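PDB 4ECO: uncharacterized protein from Bacteroides eggerthii DSM 20697, which is of unknown function but, as a leucine-rich repeat protein, probably binds other proteins. Local coordinates for residues A[75-78]-A[82-85]; A[32-37]-A[232-237]. One frame throughout, in Å; residues are numbered along the deposited sequence.

Interaction 1: residues A[75-78]-A[82-85]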
loop_
_atom_site.group_PDB
_atom_site.type_symbol
_atom_site.label_atom_id
_atom_site.label_comp_id
_atom_site.label_asym_id
_atom_site.label_seq_id
_atom_site.Cartn_x
_atom_site.Cartn_y
_atom_site.Cartn_z
ATOM N N VAL A 75 -7.678 22.338 19.428
ATOM C CA VAL A 75 -6.681 22.834 20.374
ATOM C C VAL A 75 -6.740 22.025 21.648
ATOM O O VAL A 75 -7.809 21.876 22.228
ATOM C CB VAL A 75 -6.831 24.350 20.688
ATOM C CG1 VAL A 75 -5.802 24.800 21.727
ATOM C CG2 VAL A 75 -6.729 25.199 19.420
ATOM N N SER A 76 -5.569 21.511 22.073
ATOM C CA SER A 76 -5.333 20.813 23.334
ATOM C C SER A 76 -4.506 21.709 24.272
ATOM O O SER A 76 -3.569 22.401 23.840
ATOM C CB SER A 76 -4.619 19.480 23.103
ATOM O OG SER A 76 -3.241 19.601 22.792
ATOM N N LEU A 77 -4.856 21.677 25.548
ATOM C CA LEU A 77 -4.142 22.408 26.592
ATOM C C LEU A 77 -3.538 21.442 27.610
ATOM O O LEU A 77 -3.803 20.240 27.568
ATOM C CB LEU A 77 -5.077 23.409 27.322
ATOM C CG LEU A 77 -5.997 24.278 26.492
ATOM C CD1 LEU A 77 -6.844 25.095 27.374
ATOM C CD2 LEU A 77 -5.216 25.159 25.483
ATOM N N ASN A 78 -2.723 21.962 28.516
ATOM C CA ASN A 78 -2.211 21.176 29.627
ATOM C C ASN A 78 -2.882 21.691 30.923
ATOM O O ASN A 78 -3.732 22.598 30.863
ATOM C CB ASN A 78 -0.682 21.200 29.701
ATOM C CG ASN A 78 -0.025 22.531 29.925
ATOM O OD1 ASN A 78 -0.544 23.423 30.588
ATOM N ND2 ASN A 78 1.201 22.643 29.452
ATOM N N ARG A 82 -1.739 25.884 29.063
ATOM C CA ARG A 82 -0.901 26.239 27.926
ATOM C C ARG A 82 -1.224 25.316 26.763
ATOM O O ARG A 82 -1.577 24.150 26.979
ATOM C CB ARG A 82 0.591 26.247 28.274
ATOM C CG ARG A 82 0.912 27.528 29.037
ATOM C CD ARG A 82 2.349 27.954 28.937
ATOM N NE ARG A 82 2.684 28.511 27.629
ATOM C CZ ARG A 82 3.877 29.000 27.316
ATOM N NH1 ARG A 82 4.855 29.005 28.211
ATOM N NH2 ARG A 82 4.102 29.491 26.107
ATOM N N VAL A 83 -1.156 25.873 25.526
ATOM C CA VAL A 83 -1.480 25.199 24.262
ATOM C C VAL A 83 -0.419 24.148 23.975
ATOM O O VAL A 83 0.752 24.504 23.855
ATOM C CB VAL A 83 -1.630 26.193 23.077
ATOM C CG1 VAL A 83 -1.940 25.446 21.781
ATOM C CG2 VAL A 83 -2.699 27.240 23.358
ATOM N N THR A 84 -0.823 22.864 23.868
ATOM C CA THR A 84 0.121 21.778 23.613
ATOM C C THR A 84 -0.126 21.161 22.226
ATOM O O THR A 84 0.738 20.446 21.712
ATOM C CB THR A 84 0.071 20.713 24.726
ATOM O OG1 THR A 84 -1.171 20.006 24.716
ATOM C CG2 THR A 84 0.356 21.293 26.096
ATOM N N GLY A 85 -1.248 21.505 21.603
ATOM C CA GLY A 85 -1.597 21.007 20.278
ATOM C C GLY A 85 -2.481 21.965 19.531
ATOM O O GLY A 85 -3.313 22.642 20.127
#
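Ser76 and Thr84 meet through their hydroxyls, OG to OG1 at 2.9 Å, on the side of a two-stranded hairpin away from Val75 and Val83. Each hydroxyl stands between its own backbone N and carbonyl carbon (chi1 75° in Ser76, 68° in Thr84), which swings the two oxygens toward each other across the gap between the strands. The methyl of Thr84 takes another direction: CG2 lies 3.7 Å from Asn78 ND2, beside the amide. Asn78 and Arg82 run side by side, pointing the same way, with amide and guanidinium planes nearly perpendicular. The Asn78 carboxamide turns back on the chain, and its OD1 receives Arg82 N at 3.1 Å from above the carbonyl plane; Asn80 N donates to the same oxygen. In return Asn78 N reaches Arg82 O, in that carbonyl's plane, so the turn is tied by two bonds of opposite sense. The guanidinium of Arg82 leads away from the hairpin to a salt bridge with Asp31 of helix 27-41. On the apolar face, Val83 spreads its two methyls between neighbours: CG1 meets Val75 CG1 and CG2 meets Leu77 CD2, both at 3.9 Å. Leu35 and Tyr32 of helix 27-41 pack over this face. The strands are irregular where Ser76 O receives Thr84 N at 2.8 Å and, more weakly, Gly85 N. Ser76 N donates to Gly85 O. Thr84 and Gly85 together opposite Ser76 make a classic beta bulge in an antiparallel hairpin; its strand 83-87 pairs in parallel with strand 109-111, joining the hairpin to the parallel strand ladder of the leucine-rich repeat solenoid.

Interaction 2: residues A[32-37]-A[232-237]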
loop_
_atom_site.group_PDB
_atom_site.type_symbol
_atom_site.label_atom_id
_atom_site.label_comp_id
_atom_site.label_asym_id
_atom_site.label_seq_id
_atom_site.Cartn_x
_atom_site.Cartn_y
_atom_site.Cartn_z
ATOM N N TYR A 32 -3.177 32.540 24.339
ATOM C CA TYR A 32 -4.536 32.763 23.866
ATOM C C TYR A 32 -4.592 34.019 22.984
ATOM O O TYR A 32 -5.327 34.042 21.993
ATOM C CB TYR A 32 -5.495 32.875 25.049
ATOM C CG TYR A 32 -5.605 31.658 25.954
ATOM C CD1 TYR A 32 -5.124 30.408 25.552
ATOM C CD2 TYR A 32 -6.255 31.738 27.180
ATOM C CE1 TYR A 32 -5.195 29.302 26.397
ATOM C CE2 TYR A 32 -6.377 30.626 28.013
ATOM C CZ TYR A 32 -5.850 29.411 27.616
ATOM O OH TYR A 32 -6.016 28.336 28.449
ATOM N N LEU A 33 -3.780 35.039 23.299
ATOM C CA LEU A 33 -3.710 36.229 22.457
ATOM C C LEU A 33 -3.050 35.860 21.125
ATOM O O LEU A 33 -3.419 36.424 20.082
ATOM C CB LEU A 33 -2.965 37.366 23.155
ATOM C CG LEU A 33 -3.512 37.782 24.514
ATOM C CD1 LEU A 33 -2.563 38.719 25.214
ATOM C CD2 LEU A 33 -4.896 38.399 24.403
ATOM N N ALA A 34 -2.115 34.863 21.159
ATOM C CA ALA A 34 -1.462 34.298 19.979
ATOM C C ALA A 34 -2.487 33.506 19.157
ATOM O O ALA A 34 -2.591 33.734 17.944
ATOM C CB ALA A 34 -0.288 33.418 20.378
ATOM N N LEU A 35 -3.306 32.645 19.819
ATOM C CA LEU A 35 -4.370 31.888 19.148
ATOM C C LEU A 35 -5.312 32.799 18.382
ATOM O O LEU A 35 -5.580 32.539 17.209
ATOM C CB LEU A 35 -5.195 31.054 20.139
ATOM C CG LEU A 35 -4.578 29.762 20.650
ATOM C CD1 LEU A 35 -5.551 29.047 21.555
ATOM C CD2 LEU A 35 -4.163 28.852 19.512
ATOM N N LYS A 36 -5.786 33.884 19.031
ATOM C CA LYS A 36 -6.701 34.855 18.429
ATOM C C LYS A 36 -6.005 35.596 17.248
ATOM O O LYS A 36 -6.619 35.787 16.190
ATOM C CB LYS A 36 -7.208 35.831 19.505
ATOM C CG LYS A 36 -8.003 37.039 19.018
ATOM C CD LYS A 36 -9.354 36.757 18.389
ATOM C CE LYS A 36 -9.931 38.085 17.955
ATOM N NZ LYS A 36 -11.204 37.922 17.216
ATOM N N GLU A 37 -4.722 35.936 17.411
ATOM C CA GLU A 37 -3.979 36.622 16.364
ATOM C C GLU A 37 -3.788 35.676 15.137
ATOM O O GLU A 37 -3.913 36.117 13.990
ATOM C CB GLU A 37 -2.644 37.131 16.919
ATOM C CG GLU A 37 -2.083 38.297 16.122
ATOM C CD GLU A 37 -1.031 39.122 16.836
ATOM O OE1 GLU A 37 -1.240 39.463 18.026
ATOM O OE2 GLU A 37 -0.020 39.473 16.181
ATOM N N SER A 232 6.529 43.085 13.817
ATOM C CA SER A 232 5.614 42.637 14.867
ATOM C C SER A 232 6.336 42.567 16.206
ATOM O O SER A 232 7.559 42.431 16.240
ATOM C CB SER A 232 5.010 41.276 14.520
ATOM O OG SER A 232 5.956 40.220 14.515
ATOM N N GLU A 233 5.573 42.617 17.313
ATOM C CA GLU A 233 6.120 42.551 18.672
ATOM C C GLU A 233 6.889 41.243 18.870
ATOM O O GLU A 233 7.965 41.244 19.475
ATOM C CB GLU A 233 5.005 42.701 19.730
ATOM C CG GLU A 233 4.778 44.145 20.191
ATOM C CD GLU A 233 3.879 44.359 21.401
ATOM O OE1 GLU A 233 3.650 43.390 22.165
ATOM O OE2 GLU A 233 3.432 45.511 21.607
ATOM N N TYR A 234 6.345 40.144 18.294
ATOM C CA TYR A 234 6.906 38.803 18.336
ATOM C C TYR A 234 8.239 38.756 17.572
ATOM O O TYR A 234 9.264 38.454 18.194
ATOM C CB TYR A 234 5.909 37.772 17.771
ATOM C CG TYR A 234 4.573 37.753 18.484
ATOM C CD1 TYR A 234 4.409 37.068 19.688
ATOM C CD2 TYR A 234 3.465 38.398 17.943
ATOM C CE1 TYR A 234 3.178 37.048 20.348
ATOM C CE2 TYR A 234 2.236 38.404 18.605
ATOM C CZ TYR A 234 2.093 37.714 19.799
ATOM O OH TYR A 234 0.876 37.706 20.433
ATOM N N ALA A 235 8.231 39.105 16.254
ATOM C CA ALA A 235 9.424 39.096 15.391
ATOM C C ALA A 235 10.549 39.896 16.012
ATOM O O ALA A 235 11.649 39.367 16.135
ATOM C CB ALA A 235 9.102 39.642 14.012
ATOM N N GLN A 236 10.252 41.126 16.490
ATOM C CA GLN A 236 11.217 42.020 17.129
ATOM C C GLN A 236 11.845 41.352 18.354
ATOM O O GLN A 236 13.044 41.506 18.575
ATOM C CB GLN A 236 10.572 43.369 17.527
ATOM C CG GLN A 236 9.955 44.202 16.379
ATOM C CD GLN A 236 10.898 44.925 15.437
ATOM O OE1 GLN A 236 12.027 44.484 15.144
ATOM N NE2 GLN A 236 10.407 46.032 14.876
ATOM N N GLN A 237 11.054 40.591 19.129
ATOM C CA GLN A 237 11.556 39.910 20.323
ATOM C C GLN A 237 12.455 38.737 19.927
ATOM O O GLN A 237 13.603 38.688 20.382
ATOM C CB GLN A 237 10.398 39.424 21.222
ATOM C CG GLN A 237 10.850 38.842 22.571
ATOM C CD GLN A 237 9.770 38.113 23.340
ATOM O OE1 GLN A 237 8.564 38.399 23.244
ATOM N NE2 GLN A 237 10.190 37.143 24.137
#
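Helix 32-37 and helix 233-237 stay well apart, their axes 14.0 Å away at closest approach and their directions 119° apart, so that one long side chain has to span the gap. Tyr234 does so: with CG anti to the carbonyl carbon, its ring projects toward the other helix and brings the hydroxyl up to the backbone of Leu33 and Ala34. Tyr234 OH stops 4.2 Å from Ala34 CA and 4.4 Å from Ala34 CB, a loose approach to a small residue. Glu37, one turn farther along the same helix, comes to the ring from the side. Its extended chain, with CG anti to the backbone N (chi1 -157°), slides past the tyrosine in the opposite direction and sets the carboxylate at the ring edge. Glu37 OE2 lies 3.5 Å from Tyr234 CE2, near the ring plane, while Glu37 OE1 is in plane and 3.7 Å from both CE2 and OH of that tyrosine. The carboxylate is turned 65° against the ring, and no hydrogen bond joins the two residues; carboxylate oxygens facing the positive rim of an aromatic ring are probably mildly attractive. An alanine in place of Tyr234 would take away the ring and is likely to open a gap between the helices, leaving the Glu37 carboxylate without its aromatic neighbour. The start of the tyrosine's helix is fixed by Ser232, whose OG accepts Ala235 N at 3.1 Å and also bonds Asn229 and Asp99. Ala100 touches Tyr234 as well, placing the ring beside the loop that follows strand 96-97. Ser232 is the N-cap of its helix; beyond it, a sparse contact through one tyrosine joins two helices near the N-terminal end of the leucine-rich repeat solenoid.

Overall arrangement
After two short strands, 7-9 and 17-19, the chain forms helix 27-41, then the short hairpin of interaction 1, whose halves 75-78 and 82-85 are separated by three residues. It runs on through strand 109-111 and several helices before helix 233-238 returns to helix 27-41 in interaction 2, closing a loop of 194 residues. Interaction 1 is nested inside that loop, its centre about 17 Å from that of interaction 2. Helix 27-41 joins the two, since it takes part in interaction 2 and also packs on the hairpin through Leu35 and Tyr32. The hairpin, this helix and the later helix are thus linked near the N-terminal end of the solenoid.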